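Local structure of fimbrin (Schizosaccharomyces pombe, 1RT8) at residues 477-490 with 501-513. The protein binds and crosslinks actin filaments through tandem calponin-homology domains, supporting cell polarity, cytokinesis, mating and spore formation. Sequence-based numbering, arbitrary orientation.
Sequences AISIARKLGAVIFI and RLVLHFIGSLMAV
F506 swings its ring away from its backbone N and out from helix 501-511 to meet I488, whose CD1 lies 3.6 Å from F506 CE1. I490 holds CG1 between its backbone N and carbonyl carbon (chi1 59°), which carries CD1 to F506 CB at 3.5 Å, the two side chains crossing at about a right angle, while I490 CG2 fits between L502 CB and H505 ND1. A481 and A477 close on the same aromatic ring from helix 477-483, and A481 CB also touches L510 CD2 at 3.5 Å. This packing forms part of the interior of the fourth calponin-homology domain, within the second actin-binding region: two helices cross at 30° with axes 10.8 Å apart, and the segment after the Schellman motif at G485 runs back alongside helix 501-511, adding A486, I488 and I490. The pair illustrates how an apolar interface can carry no direct hydrogen bond: a single water joins the backbones, accepting from V487 N and donating to S509 O. F489 and H505 meet rim to rim, their planes inclined by 21°, and H505 ND1 is buried without a partner. The loop after the helix is tied back to it by R482, whose NH2 donates to I488 O in the guanidinium plane (3.1 Å) but from above the carbonyl plane.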
ATOM      1  N   ALA A 477     -10.429 -15.597   2.475  1.00 23.38           N
ATOM      2  CA  ALA A 477      -9.409 -16.414   1.825  1.00 22.56           C
ATOM      3  C   ALA A 477      -8.078 -15.665   1.749  1.00 22.34           C
ATOM      4  O   ALA A 477      -7.023 -16.227   2.061  1.00 22.32           O
ATOM      5  CB  ALA A 477      -9.871 -16.817   0.414  1.00 20.07           C
ATOM      6  N   ILE A 478      -8.125 -14.399   1.336  1.00 23.20           N
ATOM      7  CA  ILE A 478      -6.902 -13.600   1.234  1.00 23.27           C
ATOM      8  C   ILE A 478      -6.202 -13.436   2.581  1.00 23.94           C
ATOM      9  O   ILE A 478      -4.982 -13.557   2.662  1.00 22.93           O
ATOM     10  CB  ILE A 478      -7.187 -12.208   0.628  1.00 21.98           C
ATOM     11  CG1 ILE A 478      -7.535 -12.361  -0.857  1.00 23.99           C
ATOM     12  CG2 ILE A 478      -5.982 -11.291   0.828  1.00 19.01           C
ATOM     13  CD1 ILE A 478      -7.979 -11.081  -1.533  1.00 20.69           C
ATOM     14  N   SER A 479      -6.966 -13.163   3.636  1.00 23.77           N
ATOM     15  CA  SER A 479      -6.382 -13.005   4.963  1.00 22.85           C
ATOM     16  C   SER A 479      -5.811 -14.334   5.478  1.00 24.07           C
ATOM     17  O   SER A 479      -4.807 -14.357   6.198  1.00 23.46           O
ATOM     18  CB  SER A 479      -7.433 -12.471   5.950  1.00 25.02           C
ATOM     19  OG  SER A 479      -7.833 -11.143   5.623  1.00 23.56           O
ATOM     20  N   ILE A 480      -6.454 -15.444   5.126  1.00 23.32           N
ATOM     21  CA  ILE A 480      -5.963 -16.745   5.571  1.00 22.48           C
ATOM     22  C   ILE A 480      -4.648 -17.051   4.846  1.00 21.83           C
ATOM     23  O   ILE A 480      -3.703 -17.582   5.429  1.00 20.00           O
ATOM     24  CB  ILE A 480      -6.983 -17.874   5.269  1.00 22.97           C
ATOM     25  CG1 ILE A 480      -8.209 -17.741   6.188  1.00 24.37           C
ATOM     26  CG2 ILE A 480      -6.316 -19.242   5.448  1.00 19.43           C
ATOM     27  CD1 ILE A 480      -9.289 -18.804   5.947  1.00 23.59           C
ATOM     28  N   ALA A 481      -4.602 -16.717   3.567  1.00 18.91           N
ATOM     29  CA  ALA A 481      -3.405 -16.954   2.772  1.00 20.09           C
ATOM     30  C   ALA A 481      -2.262 -16.122   3.347  1.00 20.35           C
ATOM     31  O   ALA A 481      -1.121 -16.574   3.432  1.00 22.27           O
ATOM     32  CB  ALA A 481      -3.674 -16.586   1.294  1.00 16.57           C
ATOM     33  N   ARG A 482      -2.571 -14.908   3.784  1.00 20.82           N
ATOM     34  CA  ARG A 482      -1.548 -14.052   4.350  1.00 20.78           C
ATOM     35  C   ARG A 482      -1.070 -14.615   5.679  1.00 21.43           C
ATOM     36  O   ARG A 482       0.110 -14.481   6.018  1.00 20.15           O
ATOM     37  CB  ARG A 482      -2.067 -12.613   4.491  1.00 19.77           C
ATOM     38  CG  ARG A 482      -2.093 -11.901   3.137  1.00 21.37           C
ATOM     39  CD  ARG A 482      -2.781 -10.540   3.153  1.00 23.32           C
ATOM     40  NE  ARG A 482      -2.705  -9.922   1.829  1.00 23.86           N
ATOM     41  CZ  ARG A 482      -3.491  -8.937   1.412  1.00 26.85           C
ATOM     42  NH1 ARG A 482      -4.427  -8.446   2.217  1.00 23.15           N
ATOM     43  NH2 ARG A 482      -3.346  -8.451   0.181  1.00 28.16           N
ATOM     44  N   LYS A 483      -1.971 -15.260   6.419  1.00 20.16           N
ATOM     45  CA  LYS A 483      -1.594 -15.859   7.701  1.00 21.25           C
ATOM     46  C   LYS A 483      -0.598 -17.001   7.443  1.00 19.48           C
ATOM     47  O   LYS A 483       0.227 -17.325   8.294  1.00 21.05           O
ATOM     48  CB  LYS A 483      -2.822 -16.419   8.438  1.00 21.23           C
ATOM     49  CG  LYS A 483      -2.486 -16.954   9.837  1.00 25.33           C
ATOM     50  CD  LYS A 483      -3.515 -17.976  10.365  1.00 28.85           C
ATOM     51  CE  LYS A 483      -4.862 -17.363  10.675  1.00 32.46           C
ATOM     52  NZ  LYS A 483      -5.694 -18.245  11.563  1.00 27.80           N
ATOM     53  N   LEU A 484      -0.693 -17.617   6.271  1.00 20.82           N
ATOM     54  CA  LEU A 484       0.214 -18.704   5.902  1.00 22.17           C
ATOM     55  C   LEU A 484       1.542 -18.170   5.337  1.00 23.15           C
ATOM     56  O   LEU A 484       2.476 -18.941   5.081  1.00 24.15           O
ATOM     57  CB  LEU A 484      -0.440 -19.610   4.860  1.00 20.67           C
ATOM     58  CG  LEU A 484      -1.570 -20.550   5.292  1.00 22.23           C
ATOM     59  CD1 LEU A 484      -2.262 -21.066   4.047  1.00 22.13           C
ATOM     60  CD2 LEU A 484      -1.032 -21.706   6.123  1.00 21.78           C
ATOM     61  N   GLY A 485       1.611 -16.858   5.142  1.00 21.35           N
ATOM     62  CA  GLY A 485       2.814 -16.242   4.612  1.00 24.99           C
ATOM     63  C   GLY A 485       2.765 -15.906   3.127  1.00 23.74           C
ATOM     64  O   GLY A 485       3.773 -15.522   2.545  1.00 24.88           O
ATOM     65  N   ALA A 486       1.601 -16.038   2.509  1.00 24.52           N
ATOM     66  CA  ALA A 486       1.463 -15.753   1.083  1.00 24.84           C
ATOM     67  C   ALA A 486       1.524 -14.260   0.765  1.00 25.22           C
ATOM     68  O   ALA A 486       0.911 -13.448   1.450  1.00 23.94           O
ATOM     69  CB  ALA A 486       0.150 -16.335   0.568  1.00 22.62           C
ATOM     70  N   VAL A 487       2.260 -13.910  -0.283  1.00 25.94           N
ATOM     71  CA  VAL A 487       2.380 -12.523  -0.724  1.00 27.36           C
ATOM     72  C   VAL A 487       1.343 -12.368  -1.832  1.00 27.29           C
ATOM     73  O   VAL A 487       1.505 -12.911  -2.931  1.00 28.18           O
ATOM     74  CB  VAL A 487       3.808 -12.235  -1.267  1.00 29.85           C
ATOM     75  CG1 VAL A 487       3.851 -10.875  -1.954  1.00 31.89           C
ATOM     76  CG2 VAL A 487       4.800 -12.257  -0.112  1.00 30.10           C
ATOM     77  N   ILE A 488       0.274 -11.637  -1.524  1.00 25.83           N
ATOM     78  CA  ILE A 488      -0.841 -11.443  -2.449  1.00 25.61           C
ATOM     79  C   ILE A 488      -1.081  -9.974  -2.769  1.00 24.76           C
ATOM     80  O   ILE A 488      -1.184  -9.144  -1.867  1.00 24.82           O
ATOM     81  CB  ILE A 488      -2.124 -12.038  -1.836  1.00 27.59           C
ATOM     82  CG1 ILE A 488      -1.886 -13.512  -1.518  1.00 29.65           C
ATOM     83  CG2 ILE A 488      -3.298 -11.883  -2.783  1.00 25.50           C
ATOM     84  CD1 ILE A 488      -2.953 -14.128  -0.680  1.00 32.57           C
ATOM     85  N   PHE A 489      -1.188  -9.660  -4.055  1.00 23.58           N
ATOM     86  CA  PHE A 489      -1.400  -8.287  -4.479  1.00 22.25           C
ATOM     87  C   PHE A 489      -2.783  -8.022  -5.058  1.00 23.61           C
ATOM     88  O   PHE A 489      -3.037  -6.931  -5.568  1.00 23.70           O
ATOM     89  CB  PHE A 489      -0.331  -7.876  -5.498  1.00 22.71           C
ATOM     90  CG  PHE A 489       1.059  -7.843  -4.932  1.00 22.63           C
ATOM     91  CD1 PHE A 489       2.063  -8.642  -5.468  1.00 24.99           C
ATOM     92  CD2 PHE A 489       1.363  -7.016  -3.859  1.00 25.17           C
ATOM     93  CE1 PHE A 489       3.354  -8.617  -4.941  1.00 23.71           C
ATOM     94  CE2 PHE A 489       2.661  -6.981  -3.320  1.00 25.48           C
ATOM     95  CZ  PHE A 489       3.653  -7.787  -3.866  1.00 20.49           C
ATOM     96  N   ILE A 490      -3.668  -9.010  -4.992  1.00 22.81           N
ATOM     97  CA  ILE A 490      -5.023  -8.829  -5.501  1.00 24.16           C
ATOM     98  C   ILE A 490      -5.987  -8.495  -4.366  1.00 24.43           C
ATOM     99  O   ILE A 490      -5.625  -8.568  -3.196  1.00 24.41           O
ATOM    100  CB  ILE A 490      -5.549 -10.095  -6.212  1.00 24.51           C
ATOM    101  CG1 ILE A 490      -5.541 -11.292  -5.249  1.00 23.34           C
ATOM    102  CG2 ILE A 490      -4.702 -10.391  -7.434  1.00 21.72           C
ATOM    103  CD1 ILE A 490      -6.275 -12.513  -5.805  1.00 22.91           C
ATOM    104  N   ARG A 501      -5.997 -13.911 -14.918  1.00 21.56           N
ATOM    105  CA  ARG A 501      -4.597 -13.711 -14.558  1.00 23.23           C
ATOM    106  C   ARG A 501      -4.429 -13.432 -13.070  1.00 23.19           C
ATOM    107  O   ARG A 501      -3.432 -13.834 -12.460  1.00 21.42           O
ATOM    108  CB  ARG A 501      -3.995 -12.549 -15.340  1.00 22.50           C
ATOM    109  CG  ARG A 501      -3.954 -12.768 -16.829  1.00 23.42           C
ATOM    110  CD  ARG A 501      -3.442 -11.524 -17.495  1.00 24.59           C
ATOM    111  NE  ARG A 501      -3.196 -11.741 -18.905  1.00 28.37           N
ATOM    112  CZ  ARG A 501      -2.944 -10.768 -19.771  1.00 26.71           C
ATOM    113  NH1 ARG A 501      -2.914  -9.508 -19.361  1.00 27.02           N
ATOM    114  NH2 ARG A 501      -2.708 -11.061 -21.042  1.00 26.90           N
ATOM    115  N   LEU A 502      -5.396 -12.740 -12.488  1.00 21.03           N
ATOM    116  CA  LEU A 502      -5.300 -12.408 -11.081  1.00 21.44           C
ATOM    117  C   LEU A 502      -5.607 -13.633 -10.236  1.00 22.23           C
ATOM    118  O   LEU A 502      -5.038 -13.802  -9.158  1.00 22.58           O
ATOM    119  CB  LEU A 502      -6.224 -11.232 -10.752  1.00 20.25           C
ATOM    120  CG  LEU A 502      -5.973 -10.003 -11.646  1.00 20.22           C
ATOM    121  CD1 LEU A 502      -6.787  -8.795 -11.161  1.00 18.41           C
ATOM    122  CD2 LEU A 502      -4.490  -9.657 -11.638  1.00 19.26           C
ATOM    123  N   VAL A 503      -6.486 -14.500 -10.728  1.00 22.79           N
ATOM    124  CA  VAL A 503      -6.789 -15.718  -9.991  1.00 23.01           C
ATOM    125  C   VAL A 503      -5.537 -16.594 -10.006  1.00 22.89           C
ATOM    126  O   VAL A 503      -5.174 -17.188  -8.995  1.00 24.61           O
ATOM    127  CB  VAL A 503      -7.956 -16.517 -10.625  1.00 24.60           C
ATOM    128  CG1 VAL A 503      -8.013 -17.930 -10.016  1.00 22.50           C
ATOM    129  CG2 VAL A 503      -9.287 -15.789 -10.387  1.00 23.06           C
ATOM    130  N   LEU A 504      -4.863 -16.663 -11.148  1.00 21.91           N
ATOM    131  CA  LEU A 504      -3.665 -17.495 -11.247  1.00 21.00           C
ATOM    132  C   LEU A 504      -2.564 -16.975 -10.326  1.00 21.19           C
ATOM    133  O   LEU A 504      -1.862 -17.766  -9.694  1.00 23.55           O
ATOM    134  CB  LEU A 504      -3.189 -17.584 -12.708  1.00 20.03           C
ATOM    135  CG  LEU A 504      -2.066 -18.595 -13.018  1.00 20.34           C
ATOM    136  CD1 LEU A 504      -2.082 -19.004 -14.497  1.00 22.40           C
ATOM    137  CD2 LEU A 504      -0.740 -17.996 -12.630  1.00 18.65           C
ATOM    138  N   HIS A 505      -2.418 -15.653 -10.234  1.00 22.86           N
ATOM    139  CA  HIS A 505      -1.418 -15.047  -9.343  1.00 22.16           C
ATOM    140  C   HIS A 505      -1.671 -15.491  -7.899  1.00 22.86           C
ATOM    141  O   HIS A 505      -0.747 -15.832  -7.170  1.00 22.62           O
ATOM    142  CB  HIS A 505      -1.490 -13.514  -9.433  1.00 24.55           C
ATOM    143  CG  HIS A 505      -0.787 -12.792  -8.318  1.00 21.32           C
ATOM    144  ND1 HIS A 505      -1.463 -12.208  -7.266  1.00 24.76           N
ATOM    145  CD2 HIS A 505       0.528 -12.543  -8.101  1.00 20.30           C
ATOM    146  CE1 HIS A 505      -0.596 -11.632  -6.450  1.00 20.26           C
ATOM    147  NE2 HIS A 505       0.619 -11.822  -6.934  1.00 22.10           N
ATOM    148  N   PHE A 506      -2.935 -15.486  -7.500  1.00 23.31           N
ATOM    149  CA  PHE A 506      -3.326 -15.887  -6.151  1.00 23.79           C
ATOM    150  C   PHE A 506      -2.951 -17.357  -5.893  1.00 23.17           C
ATOM    151  O   PHE A 506      -2.318 -17.680  -4.889  1.00 22.68           O
ATOM    152  CB  PHE A 506      -4.838 -15.693  -5.990  1.00 23.44           C
ATOM    153  CG  PHE A 506      -5.381 -16.173  -4.672  1.00 22.02           C
ATOM    154  CD1 PHE A 506      -5.213 -15.418  -3.519  1.00 22.95           C
ATOM    155  CD2 PHE A 506      -6.060 -17.383  -4.589  1.00 22.83           C
ATOM    156  CE1 PHE A 506      -5.716 -15.859  -2.295  1.00 22.75           C
ATOM    157  CE2 PHE A 506      -6.568 -17.836  -3.370  1.00 26.38           C
ATOM    158  CZ  PHE A 506      -6.394 -17.072  -2.220  1.00 23.57           C
ATOM    159  N   ILE A 507      -3.348 -18.239  -6.806  1.00 22.78           N
ATOM    160  CA  ILE A 507      -3.054 -19.659  -6.670  1.00 23.02           C
ATOM    161  C   ILE A 507      -1.547 -19.889  -6.642  1.00 23.51           C
ATOM    162  O   ILE A 507      -1.035 -20.686  -5.847  1.00 21.97           O
ATOM    163  CB  ILE A 507      -3.678 -20.467  -7.825  1.00 22.75           C
ATOM    164  CG1 ILE A 507      -5.201 -20.375  -7.750  1.00 24.37           C
ATOM    165  CG2 ILE A 507      -3.246 -21.927  -7.747  1.00 24.82           C
ATOM    166  CD1 ILE A 507      -5.783 -20.874  -6.436  1.00 22.90           C
ATOM    167  N   GLY A 508      -0.830 -19.185  -7.507  1.00 22.33           N
ATOM    168  CA  GLY A 508       0.611 -19.338  -7.528  1.00 24.02           C
ATOM    169  C   GLY A 508       1.239 -18.945  -6.203  1.00 23.40           C
ATOM    170  O   GLY A 508       2.230 -19.536  -5.772  1.00 21.54           O
ATOM    171  N   SER A 509       0.666 -17.941  -5.548  1.00 21.69           N
ATOM    172  CA  SER A 509       1.205 -17.501  -4.271  1.00 23.82           C
ATOM    173  C   SER A 509       0.978 -18.592  -3.222  1.00 23.98           C
ATOM    174  O   SER A 509       1.790 -18.758  -2.316  1.00 24.48           O
ATOM    175  CB  SER A 509       0.534 -16.199  -3.820  1.00 24.72           C
ATOM    176  OG  SER A 509      -0.721 -16.455  -3.204  1.00 26.00           O
ATOM    177  N   LEU A 510      -0.112 -19.347  -3.363  1.00 22.95           N
ATOM    178  CA  LEU A 510      -0.421 -20.418  -2.405  1.00 23.50           C
ATOM    179  C   LEU A 510       0.500 -21.616  -2.595  1.00 24.83           C
ATOM    180  O   LEU A 510       0.890 -22.283  -1.633  1.00 24.26           O
ATOM    181  CB  LEU A 510      -1.874 -20.883  -2.551  1.00 19.86           C
ATOM    182  CG  LEU A 510      -2.966 -19.848  -2.272  1.00 19.06           C
ATOM    183  CD1 LEU A 510      -4.280 -20.570  -2.040  1.00 20.48           C
ATOM    184  CD2 LEU A 510      -2.616 -19.016  -1.056  1.00 17.77           C
ATOM    185  N   MET A 511       0.838 -21.896  -3.844  1.00 24.19           N
ATOM    186  CA  MET A 511       1.717 -23.011  -4.141  1.00 24.85           C
ATOM    187  C   MET A 511       3.101 -22.787  -3.536  1.00 25.74           C
ATOM    188  O   MET A 511       3.869 -23.731  -3.372  1.00 26.98           O
ATOM    189  CB  MET A 511       1.828 -23.191  -5.659  1.00 24.06           C
ATOM    190  CG  MET A 511       0.537 -23.674  -6.309  1.00 24.75           C
ATOM    191  SD  MET A 511       0.624 -23.881  -8.106  1.00 26.13           S
ATOM    192  CE  MET A 511       1.695 -25.355  -8.199  1.00 26.09           C
ATOM    193  N   ALA A 512       3.404 -21.540  -3.191  1.00 27.26           N
ATOM    194  CA  ALA A 512       4.710 -21.195  -2.636  1.00 30.50           C
ATOM    195  C   ALA A 512       4.803 -21.029  -1.120  1.00 30.99           C
ATOM    196  O   ALA A 512       5.878 -20.728  -0.610  1.00 33.14           O
ATOM    197  CB  ALA A 512       5.236 -19.928  -3.317  1.00 27.82           C
ATOM    198  N   VAL A 513       3.706 -21.219  -0.391  1.00 33.00           N
ATOM    199  CA  VAL A 513       3.764 -21.052   1.066  1.00 33.32           C
ATOM    200  C   VAL A 513       4.345 -22.265   1.787  1.00 33.71           C
ATOM    201  O   VAL A 513       4.368 -23.360   1.189  1.00 34.88           O
ATOM    202  CB  VAL A 513       2.369 -20.744   1.674  1.00 33.23           C
ATOM    203  CG1 VAL A 513       1.879 -19.407   1.168  1.00 32.82           C
ATOM    204  CG2 VAL A 513       1.375 -21.855   1.333  1.00 31.58           C
ATOM    205  OXT VAL A 513       4.758 -22.104   2.954  1.00 33.36           O
TER
HETATM  206  O   HOH W   1       3.455 -16.147  -1.651  1.00 29.36           O